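PDB 3ING: homoserine dehydrogenase from Thermoplasma acidophilum, which probably catalyses the NADP-dependent interconversion of aspartate semialdehyde and homoserine on the route from aspartate to threonine and methionine. Local coordinates for residues 146-158 / 285-299. Residues are numbered along the deposited sequence; the frame is centred on the assembly and turned at random. Where two conformers were deposited one is given.
Sequences AGGVPLFSVLDYS and LGYQIETDSNGTVNV. With NA (sodium ion), chain B; EDO (1,2-ethanediol), chain G.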
loop_
_atom_site.group_PDB
_atom_site.type_symbol
_atom_site.label_atom_id
_atom_site.label_comp_id
_atom_site.label_asym_id
_atom_site.label_seq_id
_atom_site.Cartn_x
_atom_site.Cartn_y
_atom_site.Cartn_z
ATOM N N ALA A 146 5.546 -11.733 4.844
ATOM C CA ALA A 146 4.548 -11.904 3.779
ATOM C C ALA A 146 5.169 -11.555 2.442
ATOM O O ALA A 146 4.800 -10.582 1.786
ATOM C CB ALA A 146 3.252 -11.056 4.014
ATOM N N GLY A 147 6.148 -12.336 2.069
ATOM C CA GLY A 147 6.843 -12.208 0.786
ATOM C C GLY A 147 6.376 -11.118 -0.154
ATOM O O GLY A 147 6.850 -9.995 -0.115
ATOM N N GLY A 148 5.407 -11.444 -0.980
ATOM C CA GLY A 148 4.977 -10.545 -2.021
ATOM C C GLY A 148 3.817 -9.633 -1.689
ATOM O O GLY A 148 3.387 -8.857 -2.537
ATOM N N VAL A 149 3.301 -9.671 -0.477
ATOM C CA VAL A 149 2.200 -8.772 -0.137
ATOM C C VAL A 149 2.783 -7.450 0.352
ATOM O O VAL A 149 3.582 -7.459 1.254
ATOM C CB VAL A 149 1.289 -9.342 0.969
ATOM C CG1 VAL A 149 0.149 -8.362 1.227
ATOM C CG2 VAL A 149 0.737 -10.715 0.563
ATOM N N PRO A 150 2.397 -6.321 -0.248
ATOM C CA PRO A 150 2.880 -5.040 0.275
ATOM C C PRO A 150 2.466 -4.805 1.721
ATOM O O PRO A 150 1.283 -4.871 2.071
ATOM C CB PRO A 150 2.217 -4.002 -0.642
ATOM C CG PRO A 150 1.887 -4.763 -1.885
ATOM C CD PRO A 150 1.549 -6.152 -1.434
ATOM N N LEU A 151 3.458 -4.520 2.568
ATOM C CA LEU A 151 3.246 -4.415 3.981
ATOM C C LEU A 151 4.052 -3.220 4.485
ATOM O O LEU A 151 3.473 -2.203 4.880
ATOM C CB LEU A 151 3.663 -5.753 4.649
ATOM C CG LEU A 151 3.140 -6.027 6.062
ATOM C CD1 LEU A 151 3.282 -7.512 6.471
ATOM C CD2 LEU A 151 3.782 -5.138 7.070
ATOM N N PHE A 152 5.380 -3.301 4.462
ATOM C CA PHE A 152 6.153 -2.186 5.048
ATOM C C PHE A 152 6.046 -0.940 4.196
ATOM O O PHE A 152 6.038 0.178 4.728
ATOM C CB PHE A 152 7.586 -2.606 5.388
ATOM C CG PHE A 152 7.637 -3.636 6.463
ATOM C CD1 PHE A 152 7.202 -3.340 7.753
ATOM C CD2 PHE A 152 7.983 -4.917 6.180
ATOM C CE1 PHE A 152 7.182 -4.295 8.715
ATOM C CE2 PHE A 152 7.999 -5.872 7.166
ATOM C CZ PHE A 152 7.594 -5.557 8.433
ATOM N N SER A 153 5.922 -1.106 2.896
ATOM C CA SER A 153 5.762 0.046 1.996
ATOM C C SER A 153 4.404 0.737 2.272
ATOM O O SER A 153 4.261 1.967 2.129
ATOM C CB SER A 153 5.870 -0.412 0.550
ATOM O OG SER A 153 4.956 -1.444 0.158
ATOM N N VAL A 154 3.411 -0.079 2.657
ATOM C CA VAL A 154 2.061 0.429 3.031
ATOM C C VAL A 154 2.145 1.209 4.342
ATOM O O VAL A 154 1.599 2.320 4.499
ATOM C CB VAL A 154 1.079 -0.726 3.149
ATOM C CG1 VAL A 154 -0.274 -0.285 3.756
ATOM C CG2 VAL A 154 0.907 -1.408 1.761
ATOM N N LEU A 155 2.828 0.606 5.300
ATOM C CA LEU A 155 3.009 1.233 6.616
ATOM C C LEU A 155 3.844 2.491 6.479
ATOM O O LEU A 155 3.560 3.480 7.159
ATOM C CB LEU A 155 3.642 0.257 7.612
ATOM C CG LEU A 155 2.850 -0.966 8.078
ATOM C CD1 LEU A 155 3.697 -1.832 8.924
ATOM C CD2 LEU A 155 1.619 -0.560 8.834
ATOM N N ASP A 156 4.838 2.498 5.580
ATOM C CA ASP A 156 5.695 3.679 5.397
ATOM C C ASP A 156 5.054 4.815 4.589
ATOM O O ASP A 156 5.325 5.968 4.832
ATOM C CB ASP A 156 7.009 3.320 4.669
ATOM C CG ASP A 156 7.992 2.536 5.537
ATOM O OD1 ASP A 156 7.801 2.529 6.755
ATOM O OD2 ASP A 156 8.955 1.940 4.987
ATOM N N TYR A 157 4.268 4.499 3.568
ATOM C CA TYR A 157 3.812 5.553 2.658
ATOM C C TYR A 157 2.319 5.704 2.429
ATOM O O TYR A 157 1.920 6.620 1.704
ATOM C CB TYR A 157 4.482 5.333 1.283
ATOM C CG TYR A 157 5.979 5.279 1.379
ATOM C CD1 TYR A 157 6.713 6.432 1.655
ATOM C CD2 TYR A 157 6.664 4.081 1.270
ATOM C CE1 TYR A 157 8.070 6.379 1.791
ATOM C CE2 TYR A 157 8.018 4.029 1.412
ATOM C CZ TYR A 157 8.719 5.183 1.642
ATOM O OH TYR A 157 10.101 5.160 1.779
ATOM N N SER A 158 1.504 4.811 2.994
ATOM C CA SER A 158 0.054 4.844 2.775
ATOM C C SER A 158 -0.768 5.260 3.995
ATOM O O SER A 158 -1.892 5.711 3.831
ATOM C CB SER A 158 -0.447 3.482 2.309
ATOM O OG SER A 158 -0.009 3.160 0.992
ATOM N N LEU A 285 -1.237 -14.873 0.911
ATOM C CA LEU A 285 -0.991 -14.355 2.262
ATOM C C LEU A 285 -1.733 -13.030 2.412
ATOM O O LEU A 285 -2.226 -12.460 1.428
ATOM C CB LEU A 285 0.508 -14.151 2.484
ATOM C CG LEU A 285 1.436 -15.380 2.414
ATOM C CD1 LEU A 285 2.946 -14.970 2.601
ATOM C CD2 LEU A 285 1.046 -16.322 3.471
ATOM N N GLY A 286 -1.832 -12.518 3.625
ATOM C CA GLY A 286 -2.517 -11.246 3.826
ATOM C C GLY A 286 -2.636 -10.886 5.276
ATOM O O GLY A 286 -2.305 -11.683 6.145
ATOM N N TYR A 287 -3.102 -9.669 5.519
ATOM C CA TYR A 287 -3.211 -9.131 6.839
ATOM C C TYR A 287 -4.242 -7.992 6.958
ATOM O O TYR A 287 -4.817 -7.489 5.964
ATOM C CB TYR A 287 -1.835 -8.608 7.296
ATOM C CG TYR A 287 -1.356 -7.429 6.455
ATOM C CD1 TYR A 287 -1.747 -6.150 6.743
ATOM C CD2 TYR A 287 -0.540 -7.619 5.358
ATOM C CE1 TYR A 287 -1.331 -5.047 5.961
ATOM C CE2 TYR A 287 -0.133 -6.541 4.576
ATOM C CZ TYR A 287 -0.526 -5.255 4.890
ATOM O OH TYR A 287 -0.096 -4.163 4.109
ATOM N N GLN A 288 -4.424 -7.539 8.187
ATOM C CA GLN A 288 -5.325 -6.463 8.492
ATOM C C GLN A 288 -4.594 -5.530 9.459
ATOM O O GLN A 288 -4.034 -6.013 10.444
ATOM C CB GLN A 288 -6.594 -7.035 9.134
ATOM C CG GLN A 288 -7.624 -6.024 9.534
ATOM C CD GLN A 288 -8.901 -6.642 10.073
ATOM O OE1 GLN A 288 -8.993 -6.993 11.257
ATOM N NE2 GLN A 288 -9.924 -6.702 9.235
ATOM N N ILE A 289 -4.585 -4.220 9.189
ATOM C CA ILE A 289 -4.054 -3.291 10.153
ATOM C C ILE A 289 -5.155 -2.353 10.600
ATOM O O ILE A 289 -5.790 -1.671 9.802
ATOM C CB ILE A 289 -2.868 -2.438 9.655
ATOM C CG1 ILE A 289 -3.066 -2.016 8.208
ATOM C CG2 ILE A 289 -1.540 -3.162 9.904
ATOM C CD1 ILE A 289 -2.129 -0.943 7.799
ATOM N N GLU A 290 -5.351 -2.304 11.919
ATOM C CA GLU A 290 -6.239 -1.333 12.567
ATOM C C GLU A 290 -5.460 -0.072 12.884
ATOM O O GLU A 290 -4.446 -0.156 13.546
ATOM C CB GLU A 290 -6.814 -1.874 13.874
ATOM C CG GLU A 290 -7.514 -3.186 13.763
ATOM C CD GLU A 290 -8.072 -3.685 15.101
ATOM O OE1 GLU A 290 -7.909 -2.991 16.138
ATOM O OE2 GLU A 290 -8.681 -4.777 15.103
ATOM N N THR A 291 -5.959 1.083 12.425
ATOM C CA THR A 291 -5.301 2.392 12.573
ATOM C C THR A 291 -6.222 3.398 13.174
ATOM O O THR A 291 -7.445 3.261 13.094
ATOM C CB THR A 291 -4.791 2.989 11.228
ATOM O OG1 THR A 291 -5.868 3.573 10.451
ATOM C CG2 THR A 291 -4.049 1.949 10.410
ATOM N N ASP A 292 -5.652 4.466 13.729
ATOM C CA ASP A 292 -6.498 5.439 14.349
ATOM C C ASP A 292 -6.935 6.578 13.398
ATOM O O ASP A 292 -7.831 7.312 13.754
ATOM C CB ASP A 292 -5.878 5.955 15.653
ATOM C CG ASP A 292 -4.662 6.855 15.429
ATOM O OD1 ASP A 292 -4.249 7.006 14.283
ATOM O OD2 ASP A 292 -4.111 7.397 16.418
ATOM N N SER A 293 -6.293 6.715 12.221
ATOM C CA SER A 293 -6.656 7.782 11.255
ATOM C C SER A 293 -6.916 7.348 9.798
ATOM O O SER A 293 -7.306 8.173 8.951
ATOM C CB SER A 293 -5.549 8.830 11.244
ATOM O OG SER A 293 -5.296 9.309 12.549
ATOM N N ASN A 294 -6.717 6.080 9.501
ATOM C CA ASN A 294 -6.919 5.545 8.146
ATOM C C ASN A 294 -7.790 4.300 8.139
ATOM O O ASN A 294 -7.752 3.510 7.176
ATOM C CB ASN A 294 -5.543 5.246 7.500
ATOM C CG ASN A 294 -4.735 6.508 7.265
ATOM O OD1 ASN A 294 -4.917 7.175 6.224
ATOM N ND2 ASN A 294 -3.862 6.876 8.237
ATOM N N GLY A 295 -8.583 4.128 9.203
ATOM C CA GLY A 295 -9.472 2.980 9.327
ATOM C C GLY A 295 -8.769 1.657 9.539
ATOM O O GLY A 295 -7.645 1.613 10.072
ATOM N N THR A 296 -9.447 0.579 9.134
ATOM C CA THR A 296 -8.885 -0.749 9.193
ATOM C C THR A 296 -8.729 -1.210 7.769
ATOM O O THR A 296 -9.713 -1.318 7.013
ATOM C CB THR A 296 -9.754 -1.734 10.001
ATOM O OG1 THR A 296 -9.772 -1.296 11.347
ATOM C CG2 THR A 296 -9.212 -3.200 9.943
ATOM N N VAL A 297 -7.480 -1.483 7.430
ATOM C CA VAL A 297 -7.078 -1.789 6.077
ATOM C C VAL A 297 -6.696 -3.240 5.939
ATOM O O VAL A 297 -5.979 -3.785 6.786
ATOM C CB VAL A 297 -5.894 -0.867 5.598
ATOM C CG1 VAL A 297 -5.427 -1.293 4.199
ATOM C CG2 VAL A 297 -6.315 0.633 5.623
ATOM N N ASN A 298 -7.202 -3.869 4.877
ATOM C CA ASN A 298 -6.931 -5.257 4.573
ATOM C C ASN A 298 -6.113 -5.370 3.294
ATOM O O ASN A 298 -6.419 -4.725 2.319
ATOM C CB ASN A 298 -8.228 -6.054 4.410
ATOM C CG ASN A 298 -9.269 -5.706 5.459
ATOM O OD1 ASN A 298 -9.001 -5.778 6.659
ATOM N ND2 ASN A 298 -10.477 -5.340 5.006
ATOM N N VAL A 299 -5.125 -6.259 3.287
ATOM C CA VAL A 299 -4.213 -6.391 2.133
ATOM C C VAL A 299 -3.893 -7.861 2.003
ATOM O O VAL A 299 -3.643 -8.540 3.013
ATOM C CB VAL A 299 -2.917 -5.593 2.298
ATOM C CG1 VAL A 299 -2.042 -5.680 1.006
ATOM C CG2 VAL A 299 -3.186 -4.120 2.692
HETATM NA NA NA B . 5.854 -8.003 2.383
HETATM C C1 EDO G . 11.772 0.642 6.516
HETATM O O1 EDO G . 10.469 0.173 6.178
HETATM C C2 EDO G . 11.687 1.674 7.651
HETATM O O2 EDO G . 10.467 2.463 7.668
#
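The hydroxyl of Tyr287 donates to a backbone carbonyl just ahead of helix 152-157: OH lies 2.6 Å from Pro150 O, in the carbonyl plane and on a lone pair, with a C=O...O angle of 137°. The acceptor lies at the ring's edge, near its plane, on the CE2 flank of the hydroxyl. With chi1 at 65°, CG lies between the backbone N and the carbonyl carbon, and the ring rises from strand 286-291 toward the loop. Val149 CG1 and Leu151 CG approach the same ring corner obliquely, the latter 3.6 Å from CE2, while both methyls of Val154 border the hydroxyl. A phenylalanine here would probably leave Pro150 O without this donor and open a gap beside the methyls of Val154.

The loop illustrates how one short segment can serve two sites. Ala146 O and Val149 O bind the sodium ion, at 2.9 and 2.6 Å, together with Glu142 and Val145, and Gly147 touches NADPH. On the sheet side Val149 divides its branches: CG1, anti to the backbone N, presses tightly on Val299 CG1 at 3.5 Å, while CG2 packs against Leu285 CB. Further along, Leu155 CD2 reaches Ile289 CD1 at 3.9 Å.

Helix 152-157 runs nearly parallel to strand 286-291 (19°, axes 11.5 Å apart), packed on one face of the antiparallel sheet, with helix 212-226 also touching Leu151 and Leu155. Strand 286-291 lies between strands 164-170 and 296-301, and the latter pairs with a strand of the second subunit, carrying the sheet across the dimer interface.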